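Local coordinates for fuculose-1-phosphate aldolase (PDB 2FK5), which belongs to the class II aldolase and adducin family, with an AraD-like fold in which helices pack against a mixed beta-sheet, at residues Glu65-Ser68 / Val69-Val73; Ala128-Glu131 / Ala132-Ser135; Thr175-Glu178 / Ser179-Ile182. All blocks are in the same frame, centred on the assembly; numbering follows the deposited sequence.

Interaction 1 (Glu65-Ser68 / Val69-Val73); sequences EGAS and VESVV. With SO4 (sulfate ion), chain C.
Ala67 opens the contact by setting its CB 3.5 Å from Ser71 OG, a methyl lying beside a hydroxyl that is committed to the next residue. That residue, Ser68, carries most of the local geometry, and both of its oxygens reach into 69-73. Its hydroxyl stands anti to its own backbone N (chi1 162°), which turns OG forward to where Glu70 N can donate to it. The Glu70 N to Ser68 OG distance is 3.1 Å with an angle of 156° at the hydrogen, the pattern of an ST turn. OG then passes its own hydrogen on to a sulfate, with Ser68 OG to O1 of the ion at 2.8 Å. Val69 N meets the same ion at O2, 2.9 Å away and almost perfectly straight (178°), so two adjacent residues grip two of its oxygens. The carbonyl of Ser68 is also held twice. Ser71 OG donates from 2.7 Å to Ser68 O, tilted modestly from the carbonyl plane, whereas Ser71 N reaches Ser68 O at 3.0 Å from well above that plane. The latter bond closes a type I turn from Ser68 to Ser71, and Glu70, inside it, is the N-cap residue of helix 71-80. Lys46, Ser42, Gly43 and Asn28 complete the anion site, probably filled from the crystallisation liquor. The turn packs over the sheet: Ser68 touches Asn28 of strand 28-32 and Ile39 of strand 36-40, Ser71 shares Ile39, and helix 71-80 leads onward from it.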
loop_
_atom_site.group_PDB
_atom_site.type_symbol
_atom_site.label_atom_id
_atom_site.label_comp_id
_atom_site.label_asym_id
_atom_site.label_seq_id
_atom_site.Cartn_x
_atom_site.Cartn_y
_atom_site.Cartn_z
ATOM N N GLU A 65 27.442 -16.687 8.948
ATOM C CA GLU A 65 27.315 -15.429 9.663
ATOM C C GLU A 65 26.302 -14.590 8.890
ATOM O O GLU A 65 26.231 -14.667 7.660
ATOM N N GLY A 66 25.512 -13.807 9.612
ATOM C CA GLY A 66 24.521 -12.970 8.963
ATOM C C GLY A 66 23.149 -13.609 8.907
ATOM O O GLY A 66 22.163 -12.937 8.610
ATOM N N ALA A 67 23.070 -14.902 9.194
ATOM C CA ALA A 67 21.779 -15.587 9.155
ATOM C C ALA A 67 20.910 -15.164 10.333
ATOM O O ALA A 67 21.424 -14.748 11.371
ATOM C CB ALA A 67 21.984 -17.092 9.169
ATOM N N SER A 68 19.593 -15.267 10.162
ATOM C CA SER A 68 18.639 -14.915 11.210
ATOM C C SER A 68 19.104 -15.469 12.551
ATOM O O SER A 68 19.613 -16.581 12.620
ATOM C CB SER A 68 17.261 -15.494 10.886
ATOM O OG SER A 68 16.450 -15.523 12.048
ATOM N N VAL A 69 18.917 -14.696 13.613
ATOM C CA VAL A 69 19.320 -15.124 14.946
ATOM C C VAL A 69 18.543 -16.367 15.399
ATOM O O VAL A 69 18.968 -17.065 16.315
ATOM C CB VAL A 69 19.110 -13.985 15.972
ATOM C CG1 VAL A 69 19.555 -14.429 17.347
ATOM C CG2 VAL A 69 19.897 -12.755 15.544
ATOM N N GLU A 70 17.413 -16.639 14.747
ATOM C CA GLU A 70 16.586 -17.797 15.083
ATOM C C GLU A 70 16.906 -18.998 14.203
ATOM O O GLU A 70 16.199 -20.001 14.233
ATOM C CB GLU A 70 15.100 -17.453 14.918
ATOM C CG GLU A 70 14.652 -16.234 15.698
ATOM C CD GLU A 70 14.723 -16.448 17.190
ATOM O OE1 GLU A 70 15.585 -17.235 17.633
ATOM O OE2 GLU A 70 13.926 -15.822 17.920
ATOM N N SER A 71 17.971 -18.902 13.418
ATOM C CA SER A 71 18.319 -19.993 12.524
ATOM C C SER A 71 18.476 -21.323 13.245
ATOM O O SER A 71 18.172 -22.362 12.676
ATOM C CB SER A 71 19.593 -19.660 11.745
ATOM O OG SER A 71 19.345 -18.624 10.813
ATOM N N VAL A 72 18.925 -21.295 14.497
ATOM C CA VAL A 72 19.099 -22.534 15.258
ATOM C C VAL A 72 17.760 -23.240 15.416
ATOM O O VAL A 72 17.675 -24.466 15.373
ATOM C CB VAL A 72 19.640 -22.278 16.686
ATOM C CG1 VAL A 72 20.550 -23.423 17.101
ATOM N N VAL A 73 16.710 -22.453 15.620
ATOM C CA VAL A 73 15.381 -23.006 15.790
ATOM C C VAL A 73 14.861 -23.571 14.480
ATOM O O VAL A 73 14.312 -24.667 14.447
ATOM C CB VAL A 73 14.394 -21.937 16.290
ATOM C CG1 VAL A 73 13.024 -22.565 16.502
ATOM C CG2 VAL A 73 14.923 -21.299 17.576
HETATM S S SO4 C . 16.286 -11.692 12.955
HETATM O O1 SO4 C . 15.696 -12.855 12.164
HETATM O O2 SO4 C . 17.722 -12.072 13.305
HETATM O O3 SO4 C . 16.357 -10.577 12.085
HETATM O O4 SO4 C . 15.585 -11.703 14.191
#

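Interaction 2 (Ala128-Glu131 / Ala132-Ser135)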
loop_
_atom_site.group_PDB
_atom_site.type_symbol
_atom_site.label_atom_id
_atom_site.label_comp_id
_atom_site.label_asym_id
_atom_site.label_seq_id
_atom_site.Cartn_x
_atom_site.Cartn_y
_atom_site.Cartn_z
ATOM N N ALA A 128 16.864 -17.693 19.795
ATOM C CA ALA A 128 18.221 -18.101 19.440
ATOM C C ALA A 128 18.791 -19.152 20.378
ATOM O O ALA A 128 19.999 -19.381 20.395
ATOM C CB ALA A 128 19.134 -16.887 19.424
ATOM N N THR A 129 17.929 -19.795 21.153
ATOM C CA THR A 129 18.388 -20.803 22.089
ATOM C C THR A 129 17.966 -22.206 21.701
ATOM O O THR A 129 16.895 -22.395 21.123
ATOM C CB THR A 129 17.873 -20.506 23.505
ATOM O OG1 THR A 129 16.446 -20.353 23.475
ATOM C CG2 THR A 129 18.494 -19.189 24.043
ATOM N N GLU A 130 18.818 -23.180 22.017
ATOM C CA GLU A 130 18.522 -24.575 21.722
ATOM C C GLU A 130 17.357 -24.994 22.610
ATOM O O GLU A 130 16.710 -26.008 22.351
ATOM C CB GLU A 130 19.750 -25.451 21.987
ATOM C CG GLU A 130 19.531 -26.958 21.832
ATOM C CD GLU A 130 19.103 -27.371 20.433
ATOM O OE1 GLU A 130 19.764 -26.963 19.453
ATOM O OE2 GLU A 130 18.106 -28.115 20.312
ATOM N N GLU A 131 17.105 -24.213 23.663
ATOM C CA GLU A 131 15.986 -24.475 24.572
ATOM C C GLU A 131 14.767 -24.345 23.690
ATOM O O GLU A 131 14.004 -25.295 23.495
ATOM C CB GLU A 131 15.887 -23.408 25.670
ATOM C CG GLU A 131 16.811 -23.584 26.864
ATOM C CD GLU A 131 16.257 -24.530 27.916
ATOM O OE1 GLU A 131 15.859 -25.661 27.560
ATOM O OE2 GLU A 131 16.227 -24.137 29.102
ATOM N N ALA A 132 14.602 -23.140 23.158
ATOM C CA ALA A 132 13.494 -22.846 22.276
ATOM C C ALA A 132 13.583 -23.786 21.091
ATOM O O ALA A 132 12.591 -24.381 20.692
ATOM C CB ALA A 132 13.568 -21.395 21.808
ATOM N N ALA A 133 14.787 -23.930 20.545
ATOM C CA ALA A 133 14.994 -24.790 19.388
ATOM C C ALA A 133 14.423 -26.180 19.595
ATOM O O ALA A 133 13.631 -26.660 18.789
ATOM C CB ALA A 133 16.477 -24.883 19.065
ATOM N N LEU A 134 14.815 -26.831 20.686
ATOM C CA LEU A 134 14.336 -28.179 20.959
ATOM C C LEU A 134 12.836 -28.237 21.246
ATOM O O LEU A 134 12.120 -29.062 20.675
ATOM C CB LEU A 134 15.122 -28.777 22.128
ATOM C CG LEU A 134 14.878 -30.253 22.429
ATOM C CD1 LEU A 134 15.164 -31.087 21.189
ATOM C CD2 LEU A 134 15.775 -30.684 23.578
ATOM N N SER A 135 12.358 -27.360 22.130
ATOM C CA SER A 135 10.934 -27.323 22.481
ATOM C C SER A 135 10.056 -27.073 21.255
ATOM O O SER A 135 9.069 -27.773 21.022
ATOM C CB SER A 135 10.667 -26.216 23.508
ATOM O OG SER A 135 11.429 -26.430 24.682
#
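Ala132 faces the N-cap of helix 130-142: its N donates a weak bond of 3.4 Å to Thr129 OG1. The threonine hydroxyl sits in the crowded position between its backbone N and carbonyl carbon (chi1 54°), which swings it over the first turn, and its stronger partner is the hydroxyl of Thr125. Ala133 gives the cap residue a firmer bond, its N lying 2.7 Å from Thr129 O and in the carbonyl plane. The methyl is close by as well, with Ala133 CB 3.4 Å from Glu130 CA. Leu134 N reaches Glu130 O at 2.7 Å, displaced above the carbonyl plane. A bend at chi2 (61°) turns the Glu130 chain forward along the helix, toward Leu134, and its OE2 comes within 3.6 Å of Leu134 CB, the two side chains running obliquely past one another. Ser135 completes the turn with two donors to one acceptor. Its N lies 3.0 Å from Glu131 O, nearly on the carbonyl axis, while Ser135 OG approaches Glu131 O at 3.1 Å from above the carbonyl plane. Helix 130-142 is the crossover helix of a beta-alpha-beta unit, between strands 118-121 and 145-148. Two points follow from this chemistry. The side-chain bond of Ser135 adds a second grip on a carbonyl already used by the helix, and the acidic Glu130 and Glu131 in the first turn would probably be favoured by the positive end of the helix dipole.

Interaction 3 (Thr175-Glu178 / Ser179-Ile182)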
loop_
_atom_site.group_PDB
_atom_site.type_symbol
_atom_site.label_atom_id
_atom_site.label_comp_id
_atom_site.label_asym_id
_atom_site.label_seq_id
_atom_site.Cartn_x
_atom_site.Cartn_y
_atom_site.Cartn_z
ATOM N N THR A 175 -4.014 -16.929 10.263
ATOM C CA THR A 175 -5.171 -17.600 10.852
ATOM C C THR A 175 -5.027 -17.596 12.376
ATOM O O THR A 175 -6.011 -17.413 13.100
ATOM C CB THR A 175 -5.282 -19.054 10.355
ATOM O OG1 THR A 175 -5.636 -19.051 8.968
ATOM C CG2 THR A 175 -6.336 -19.820 11.145
ATOM N N LEU A 176 -3.800 -17.801 12.855
ATOM C CA LEU A 176 -3.532 -17.791 14.289
ATOM C C LEU A 176 -3.858 -16.445 14.940
ATOM O O LEU A 176 -4.528 -16.406 15.970
ATOM C CB LEU A 176 -2.068 -18.140 14.576
ATOM C CG LEU A 176 -1.600 -17.906 16.024
ATOM C CD1 LEU A 176 -2.579 -18.521 17.009
ATOM C CD2 LEU A 176 -0.219 -18.503 16.213
ATOM N N GLU A 177 -3.391 -15.338 14.364
ATOM C CA GLU A 177 -3.683 -14.041 14.985
ATOM C C GLU A 177 -5.165 -13.698 14.866
ATOM O O GLU A 177 -5.736 -13.120 15.782
ATOM C CB GLU A 177 -2.815 -12.923 14.390
ATOM C CG GLU A 177 -3.142 -11.500 14.920
ATOM C CD GLU A 177 -2.792 -11.262 16.407
ATOM O OE1 GLU A 177 -2.861 -10.097 16.854
ATOM O OE2 GLU A 177 -2.456 -12.217 17.134
ATOM N N GLU A 178 -5.795 -14.068 13.751
ATOM C CA GLU A 178 -7.229 -13.815 13.585
ATOM C C GLU A 178 -8.017 -14.606 14.646
ATOM O O GLU A 178 -8.957 -14.086 15.244
ATOM C CB GLU A 178 -7.686 -14.222 12.180
ATOM C CG GLU A 178 -6.908 -13.512 11.081
ATOM C CD GLU A 178 -7.296 -13.966 9.688
ATOM O OE1 GLU A 178 -7.572 -15.171 9.507
ATOM O OE2 GLU A 178 -7.306 -13.119 8.772
ATOM N N SER A 179 -7.624 -15.854 14.883
ATOM C CA SER A 179 -8.284 -16.673 15.894
ATOM C C SER A 179 -8.071 -16.082 17.293
ATOM O O SER A 179 -8.982 -16.097 18.121
ATOM C CB SER A 179 -7.767 -18.120 15.839
ATOM O OG SER A 179 -8.318 -18.822 14.722
ATOM N N ALA A 180 -6.874 -15.562 17.554
ATOM C CA ALA A 180 -6.566 -14.950 18.855
ATOM C C ALA A 180 -7.414 -13.690 19.062
ATOM O O ALA A 180 -7.958 -13.461 20.145
ATOM C CB ALA A 180 -5.085 -14.599 18.928
ATOM N N GLN A 181 -7.517 -12.869 18.022
ATOM C CA GLN A 181 -8.329 -11.655 18.099
ATOM C C GLN A 181 -9.792 -12.022 18.326
ATOM O O GLN A 181 -10.461 -11.413 19.147
ATOM C CB GLN A 181 -8.178 -10.828 16.814
ATOM C CG GLN A 181 -6.740 -10.327 16.624
ATOM C CD GLN A 181 -6.578 -9.403 15.438
ATOM O OE1 GLN A 181 -7.409 -9.380 14.541
ATOM N NE2 GLN A 181 -5.488 -8.641 15.424
ATOM N N ILE A 182 -10.291 -13.016 17.598
ATOM C CA ILE A 182 -11.679 -13.440 17.787
ATOM C C ILE A 182 -11.898 -13.888 19.235
ATOM O O ILE A 182 -12.923 -13.563 19.851
ATOM C CB ILE A 182 -12.051 -14.570 16.796
ATOM C CG1 ILE A 182 -12.167 -13.983 15.385
ATOM C CG2 ILE A 182 -13.374 -15.234 17.201
ATOM C CD1 ILE A 182 -12.419 -15.036 14.302
#
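The Glu177 carboxylate and the Gln181 amide lie with their planes 61° apart, and their side chains cross at about a right angle. One face of the carboxylate carries Gln181 CG, while the Ala180 methyl lies on the same side, its CB 4.0 Å from Glu177 OE2. In return Glu177 CG sits against a face of the amide, 3.7 Å from Gln181 NE2. The bond between the groups is weak: Gln181 NE2 is 3.3 Å from Glu177 OE1, bent to 138° at the hydrogen, and NE2 comes in from above the carboxylate plane. A bend at chi2 (68°) brings the carboxylate round to this place. Firmer support comes from Val93 N and Ala94 N, which donate to OE1 and OE2 respectively, so consecutive amides at the start of helix 92-98 help fix its rotation. The amide is likewise anchored at its oxygen, which accepts from Arg92 of the second subunit. Behind these groups the main chain is regular helix, exemplified by Gln181 N to Glu177 O at 2.9 Å. The aliphatic parts lie close to carbonyls: Gln181 CG is 3.1 Å from Glu177 O, and Ile182 CG1 is 3.2 Å from Glu178 O. Helix 162-191 thus shows several surfaces here. Ala180 and Gln181 pack on helix 92-98 of the same chain, Ser179 bonds Asp108, and Glu178 and Ile182 face the second subunit, where Glu178 OE2 forms a salt bridge with Arg92 and a hydrogen bond with Ser23 of that subunit, and Ile182 covers Val95.

In the fold
Interactions 1 and 2 form two helix starts on the same side of the chain's centre and touch directly: Glu70 OE1 bonds Ala128 N at 2.6 Å, and the methyl of Ala133 packs on Val73. Interaction 3 lies on the opposite side, its centre about 27 Å from that of interaction 1 and about 25 Å from that of interaction 2. Interactions 1 and 3 are largely buried, interaction 2 partly. Their chemistry follows their place: turn and anion-binding bonds precede helix 71-80, capping and acidic residues begin helix 130-142, and mid-helix 175-182 combines repeating backbone bonds with polar groups that reach another helix and the second subunit.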